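Side-chain contacts in tapirin (Caldicellulosiruptor hydrothermalis, PDB 6N2C), which probably binds cellulose through its beta-helical C-terminal domain, helping the bacterium adhere to plant biomass, and carries a bound zinc ion: residues L173-S178 against N250-T255; N179-T184 against P450-E455. All coordinates share one frame; numbering follows the deposited sequence.

Contact 1: residues L173-S178 against N250-T255; sequences LLAWDS and NNLMYT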
loop_
_atom_site.group_PDB
_atom_site.type_symbol
_atom_site.label_atom_id
_atom_site.label_comp_id
_atom_site.label_asym_id
_atom_site.label_seq_id
_atom_site.Cartn_x
_atom_site.Cartn_y
_atom_site.Cartn_z
ATOM N N LEU A 173 16.731 1.712 -7.617
ATOM C CA LEU A 173 16.334 0.301 -7.797
ATOM C C LEU A 173 15.487 -0.362 -6.683
ATOM O O LEU A 173 15.297 -1.590 -6.624
ATOM C CB LEU A 173 17.557 -0.561 -8.100
ATOM C CG LEU A 173 18.326 -0.081 -9.344
ATOM C CD1 LEU A 173 19.487 -1.070 -9.492
ATOM C CD2 LEU A 173 17.472 -0.082 -10.579
ATOM N N LEU A 174 15.006 0.462 -5.763
ATOM C CA LEU A 174 14.204 -0.044 -4.666
ATOM C C LEU A 174 13.018 -0.782 -5.262
ATOM O O LEU A 174 12.322 -0.215 -6.113
ATOM C CB LEU A 174 13.675 1.151 -3.866
ATOM C CG LEU A 174 12.741 0.755 -2.663
ATOM C CD1 LEU A 174 13.402 -0.215 -1.705
ATOM C CD2 LEU A 174 12.388 2.044 -2.002
ATOM N N ALA A 175 12.866 -2.020 -4.831
ATOM C CA ALA A 175 11.711 -2.870 -5.212
ATOM C C ALA A 175 11.660 -3.179 -6.688
ATOM O O ALA A 175 10.650 -3.571 -7.209
ATOM C CB ALA A 175 10.362 -2.334 -4.714
ATOM N N TRP A 176 12.783 -3.037 -7.400
ATOM C CA TRP A 176 12.776 -3.444 -8.797
ATOM C C TRP A 176 12.538 -4.923 -8.921
ATOM O O TRP A 176 13.181 -5.690 -8.258
ATOM C CB TRP A 176 14.112 -3.088 -9.457
ATOM C CG TRP A 176 14.013 -3.511 -10.943
ATOM C CD1 TRP A 176 14.300 -4.746 -11.487
ATOM C CD2 TRP A 176 13.481 -2.730 -11.962
ATOM N NE1 TRP A 176 13.980 -4.729 -12.821
ATOM C CE2 TRP A 176 13.477 -3.500 -13.137
ATOM C CE3 TRP A 176 12.995 -1.403 -12.022
ATOM C CZ2 TRP A 176 12.969 -3.017 -14.326
ATOM C CZ3 TRP A 176 12.521 -0.910 -13.201
ATOM C CH2 TRP A 176 12.528 -1.735 -14.375
ATOM N N ASP A 177 11.575 -5.355 -9.736
ATOM C CA ASP A 177 11.288 -6.801 -9.838
ATOM C C ASP A 177 10.926 -7.030 -11.325
ATOM O O ASP A 177 9.845 -6.661 -11.769
ATOM C CB ASP A 177 10.104 -7.220 -8.927
ATOM C CG ASP A 177 9.807 -8.686 -8.992
ATOM O OD1 ASP A 177 10.369 -9.414 -9.863
ATOM O OD2 ASP A 177 8.956 -9.161 -8.181
ATOM N N SER A 178 11.837 -7.596 -12.097
ATOM C CA SER A 178 11.550 -7.789 -13.531
ATOM C C SER A 178 10.390 -8.713 -13.819
ATOM O O SER A 178 9.797 -8.626 -14.899
ATOM C CB SER A 178 12.821 -8.248 -14.311
ATOM O OG SER A 178 13.893 -7.311 -14.209
ATOM N N ASN A 250 5.282 -8.755 -0.271
ATOM C CA ASN A 250 6.751 -8.834 -0.023
ATOM C C ASN A 250 7.501 -7.697 -0.688
ATOM O O ASN A 250 8.368 -7.039 -0.070
ATOM C CB ASN A 250 7.309 -10.179 -0.437
ATOM C CG ASN A 250 8.704 -10.410 0.090
ATOM O OD1 ASN A 250 8.967 -10.183 1.272
ATOM N ND2 ASN A 250 9.618 -10.791 -0.791
ATOM N N ASN A 251 7.172 -7.420 -1.943
ATOM C CA ASN A 251 7.951 -6.430 -2.727
ATOM C C ASN A 251 7.199 -5.092 -2.820
ATOM O O ASN A 251 7.297 -4.272 -1.909
ATOM C CB ASN A 251 8.371 -7.009 -4.071
ATOM C CG ASN A 251 9.335 -6.126 -4.790
ATOM O OD1 ASN A 251 10.403 -5.776 -4.243
ATOM N ND2 ASN A 251 8.969 -5.693 -5.948
ATOM N N LEU A 252 6.400 -4.868 -3.834
ATOM C CA LEU A 252 5.729 -3.586 -3.846
ATOM C C LEU A 252 4.222 -3.701 -4.016
ATOM O O LEU A 252 3.704 -4.523 -4.776
ATOM C CB LEU A 252 6.335 -2.604 -4.865
ATOM C CG LEU A 252 5.977 -2.974 -6.301
ATOM C CD1 LEU A 252 4.622 -2.433 -6.729
ATOM C CD2 LEU A 252 7.082 -2.498 -7.242
ATOM N N MET A 253 3.551 -2.796 -3.302
ATOM C CA MET A 253 2.138 -2.539 -3.485
ATOM C C MET A 253 2.032 -1.137 -3.960
ATOM O O MET A 253 2.502 -0.185 -3.312
ATOM C CB MET A 253 1.359 -2.723 -2.169
ATOM C CG MET A 253 -0.116 -2.366 -2.292
ATOM S SD MET A 253 -0.920 -2.949 -0.794
ATOM C CE MET A 253 -2.609 -2.608 -1.215
ATOM N N TYR A 254 1.415 -0.961 -5.151
ATOM C CA TYR A 254 1.189 0.324 -5.755
ATOM C C TYR A 254 -0.302 0.529 -5.992
ATOM O O TYR A 254 -0.933 -0.352 -6.499
ATOM C CB TYR A 254 1.881 0.461 -7.170
ATOM C CG TYR A 254 1.389 1.726 -7.892
ATOM C CD1 TYR A 254 1.981 2.989 -7.618
ATOM C CD2 TYR A 254 0.332 1.726 -8.830
ATOM C CE1 TYR A 254 1.494 4.142 -8.181
ATOM C CE2 TYR A 254 -0.126 2.887 -9.411
ATOM C CZ TYR A 254 0.451 4.073 -9.125
ATOM O OH TYR A 254 0.009 5.192 -9.718
ATOM N N THR A 255 -0.858 1.730 -5.689
ATOM C CA THR A 255 -2.208 2.104 -6.131
ATOM C C THR A 255 -2.181 3.519 -6.609
ATOM O O THR A 255 -1.436 4.329 -6.078
ATOM C CB THR A 255 -3.283 1.936 -5.051
ATOM O OG1 THR A 255 -3.293 3.061 -4.159
ATOM C CG2 THR A 255 -3.190 0.656 -4.338
HETATM O O HOH W 1 12.766 -6.484 -5.480
#

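Contact 2: residues N179-T184 against P450-E455; sequences NIFDFT and PAIIEE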
loop_
_atom_site.group_PDB
_atom_site.type_symbol
_atom_site.label_atom_id
_atom_site.label_comp_id
_atom_site.label_asym_id
_atom_site.label_seq_id
_atom_site.Cartn_x
_atom_site.Cartn_y
_atom_site.Cartn_z
ATOM N N ASN A 179 10.021 -9.590 -12.891
ATOM C CA ASN A 179 8.801 -10.392 -13.041
ATOM C C ASN A 179 7.502 -9.560 -13.110
ATOM O O ASN A 179 6.511 -10.066 -13.580
ATOM C CB ASN A 179 8.533 -11.378 -11.948
ATOM C CG ASN A 179 9.578 -12.477 -11.835
ATOM O OD1 ASN A 179 9.940 -12.829 -10.709
ATOM N ND2 ASN A 179 10.012 -13.024 -12.893
ATOM N N ILE A 180 7.512 -8.317 -12.666
ATOM C CA ILE A 180 6.353 -7.429 -12.858
ATOM C C ILE A 180 5.902 -7.383 -14.335
ATOM O O ILE A 180 4.727 -7.201 -14.633
ATOM C CB ILE A 180 6.602 -6.066 -12.182
ATOM C CG1 ILE A 180 6.390 -6.247 -10.650
ATOM C CG2 ILE A 180 5.669 -5.007 -12.673
ATOM C CD1 ILE A 180 7.022 -5.113 -9.812
ATOM N N PHE A 181 6.892 -7.500 -15.253
ATOM C CA PHE A 181 6.616 -7.372 -16.681
ATOM C C PHE A 181 6.430 -8.704 -17.341
ATOM O O PHE A 181 6.209 -8.733 -18.556
ATOM C CB PHE A 181 7.781 -6.667 -17.352
ATOM C CG PHE A 181 8.074 -5.343 -16.724
ATOM C CD1 PHE A 181 7.310 -4.243 -16.982
ATOM C CD2 PHE A 181 9.082 -5.244 -15.755
ATOM C CE1 PHE A 181 7.571 -3.056 -16.339
ATOM C CE2 PHE A 181 9.350 -4.063 -15.139
ATOM C CZ PHE A 181 8.592 -2.964 -15.416
ATOM N N ASP A 182 6.445 -9.778 -16.568
ATOM C CA ASP A 182 6.192 -11.124 -17.058
ATOM C C ASP A 182 4.847 -11.642 -16.590
ATOM O O ASP A 182 4.680 -12.124 -15.423
ATOM C CB ASP A 182 7.312 -12.023 -16.614
ATOM C CG ASP A 182 7.194 -13.444 -17.127
ATOM O OD1 ASP A 182 6.110 -13.862 -17.536
ATOM O OD2 ASP A 182 8.262 -14.196 -17.002
ATOM N N PHE A 183 3.880 -11.633 -17.531
ATOM C CA PHE A 183 2.522 -12.030 -17.134
ATOM C C PHE A 183 2.297 -13.495 -16.947
ATOM O O PHE A 183 1.161 -13.926 -16.692
ATOM C CB PHE A 183 1.468 -11.228 -17.942
ATOM C CG PHE A 183 1.401 -9.819 -17.520
ATOM C CD1 PHE A 183 0.553 -9.460 -16.471
ATOM C CD2 PHE A 183 2.333 -8.909 -18.010
ATOM C CE1 PHE A 183 0.610 -8.175 -15.980
ATOM C CE2 PHE A 183 2.359 -7.614 -17.557
ATOM C CZ PHE A 183 1.479 -7.296 -16.470
ATOM N N THR A 184 3.349 -14.337 -17.045
ATOM C CA THR A 184 3.215 -15.698 -16.611
ATOM C C THR A 184 3.450 -15.852 -15.062
ATOM O O THR A 184 3.417 -17.020 -14.532
ATOM C CB THR A 184 4.198 -16.686 -17.299
ATOM O OG1 THR A 184 5.527 -16.403 -16.884
ATOM C CG2 THR A 184 4.043 -16.581 -18.820
ATOM N N PRO A 450 11.256 5.476 -7.205
ATOM C CA PRO A 450 11.842 4.241 -7.671
ATOM C C PRO A 450 11.505 4.009 -9.140
ATOM O O PRO A 450 10.414 4.292 -9.605
ATOM C CB PRO A 450 11.183 3.185 -6.797
ATOM C CG PRO A 450 10.947 3.894 -5.501
ATOM C CD PRO A 450 10.387 5.197 -6.057
ATOM N N ALA A 451 12.491 3.464 -9.843
ATOM C CA ALA A 451 12.371 3.192 -11.259
ATOM C C ALA A 451 11.231 2.267 -11.562
ATOM O O ALA A 451 10.512 2.520 -12.509
ATOM C CB ALA A 451 13.657 2.590 -11.821
ATOM N N ILE A 452 11.024 1.302 -10.704
ATOM C CA ILE A 452 9.905 0.374 -10.894
ATOM C C ILE A 452 8.571 1.107 -10.930
ATOM O O ILE A 452 7.681 0.759 -11.732
ATOM C CB ILE A 452 9.926 -0.803 -9.906
ATOM C CG1 ILE A 452 9.030 -1.935 -10.288
ATOM C CG2 ILE A 452 9.519 -0.329 -8.512
ATOM C CD1 ILE A 452 9.313 -2.586 -11.602
ATOM N N ILE A 453 8.384 2.132 -10.081
ATOM C CA ILE A 453 7.149 2.889 -10.082
ATOM C C ILE A 453 7.005 3.749 -11.321
ATOM O O ILE A 453 5.917 3.830 -11.913
ATOM C CB ILE A 453 7.044 3.806 -8.801
ATOM C CG1 ILE A 453 7.093 2.956 -7.536
ATOM C CG2 ILE A 453 5.853 4.770 -8.908
ATOM C CD1 ILE A 453 5.929 2.016 -7.289
ATOM N N GLU A 454 8.107 4.372 -11.768
ATOM C CA GLU A 454 8.123 5.101 -13.002
ATOM C C GLU A 454 7.634 4.238 -14.144
ATOM O O GLU A 454 6.751 4.700 -14.942
ATOM C CB GLU A 454 9.500 5.645 -13.335
ATOM C CG GLU A 454 9.914 6.758 -12.443
ATOM C CD GLU A 454 11.381 7.210 -12.671
ATOM O OE1 GLU A 454 12.048 6.731 -13.660
ATOM O OE2 GLU A 454 11.868 7.962 -11.766
ATOM N N GLU A 455 8.128 3.022 -14.185
ATOM C CA GLU A 455 7.780 2.119 -15.328
ATOM C C GLU A 455 6.337 1.657 -15.233
ATOM O O GLU A 455 5.615 1.638 -16.231
ATOM C CB GLU A 455 8.725 0.936 -15.416
ATOM C CG GLU A 455 10.173 1.303 -15.632
ATOM C CD GLU A 455 10.345 2.056 -16.993
ATOM O OE1 GLU A 455 10.915 3.188 -17.009
ATOM O OE2 GLU A 455 9.729 1.568 -17.948
#

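Contact 1: residues L173-S178 against N250-T255
Asn251 holds CG anti to the backbone N (chi1 -171°), which extends the amide from a corner of the parallel beta-helix to the loop 173-178, which runs along the outside of the coil. The corner lies at Asn250 and Asn251, just ahead of strand 252-255. The amide shows how one side chain can tie a loop to a solenoid with both its polar atoms. ND2 of Asn251 donates to Ala175 O at 3.0 Å along an almost straight path, 171° at the hydrogen; the oxygen lies close to the amide plane, whereas ND2 stands above the plane of the Ala175 carbonyl. The same nitrogen also donates to Asn231 OD1 on the neighbouring coil, which fixes the rotation of the amide. OD1 of Asn251 takes a bond from a water that also donates to Trp176 O. Were an alanine in this place, Ala175 O would probably lose its amide donor and the bridging water one of its two anchors, weakening the hold on the loop. Ala175 is the third residue of the type II turn from Leu173 to Trp176, and its CB packs 4.0 Å from Leu252 CB. In one of the two conformers of Leu252, its CD2 comes within 3.7 Å of Ala175 O. The Asp177 carboxylate, turned 78° from the Asn251 amide, is engaged by Asn231 ND2 through OD2; toward Asn251 itself Asp177 presents CB, 3.5 Å from ND2.

Contact 2: residues N179-T184 against P450-E455
Ile180, Phe181 and Ile452 form an apolar cluster where helix 451-457 meets the 3-10 segment ending at Phe181, both packed against the outside of the parallel beta-helix. Across this pair of segments the contact is made without hydrogen bonds. In the aliphatic part, Ile180 and Ile452 reach toward each other tip to tip, Ile180 CD1 coming to 3.8 Å from Ile452 CG1. The CB of Ile452 is not aimed at the partner, but with CG1 anti to the backbone N (chi1 -165°), the CG1-CD1 branch is brought to Ile180 and Phe181.

The aromatic part belongs to Phe181. Its ring slides past Ile452 in the opposite direction, and CE2 lies 3.8 Å from Ile452 CD1, an oblique approach. One helical turn further on, Glu455 meets the ring at its edge and near its plane; the two side chains cross at about a right angle. Beyond the pair, the Phe181 ring also meets that of Trp465, their planes at about 60°.

Among the polar groups, Glu455 sends its bent chain to a salt bridge between OE1 and Lys458 NZ, while its CB meets the phenyl group, 3.9 Å from Phe181 CZ. Asp182 opens an Asx turn, its OD1 gripped from one face of the carboxylate plane by Thr184 N at 2.8 Å and Thr184 OG1 at 2.7 Å.

How the contacts relate
The two contacts illustrate how consecutive pieces of one loop can be fastened to a beta-helix by different means: 173-178 mainly through polar bonds to a corner, 179-184 through apolar packing against a short helix. Their centres are about 8 Å apart and they share a core. Leu252 of contact 1, in one of its two conformers, joins it through CD2, 3.5 Å from Ile452 CG2 and 3.7 Å from Ile180 CD1, both of contact 2. On another side of Ile452, Trp176 CE3 approaches its backbone N at 3.6 Å, and Leu174 O lies 3.7 Å from Pro450 CB. Both contacts lie away from the zinc site of His530, Asp532 and Glu551.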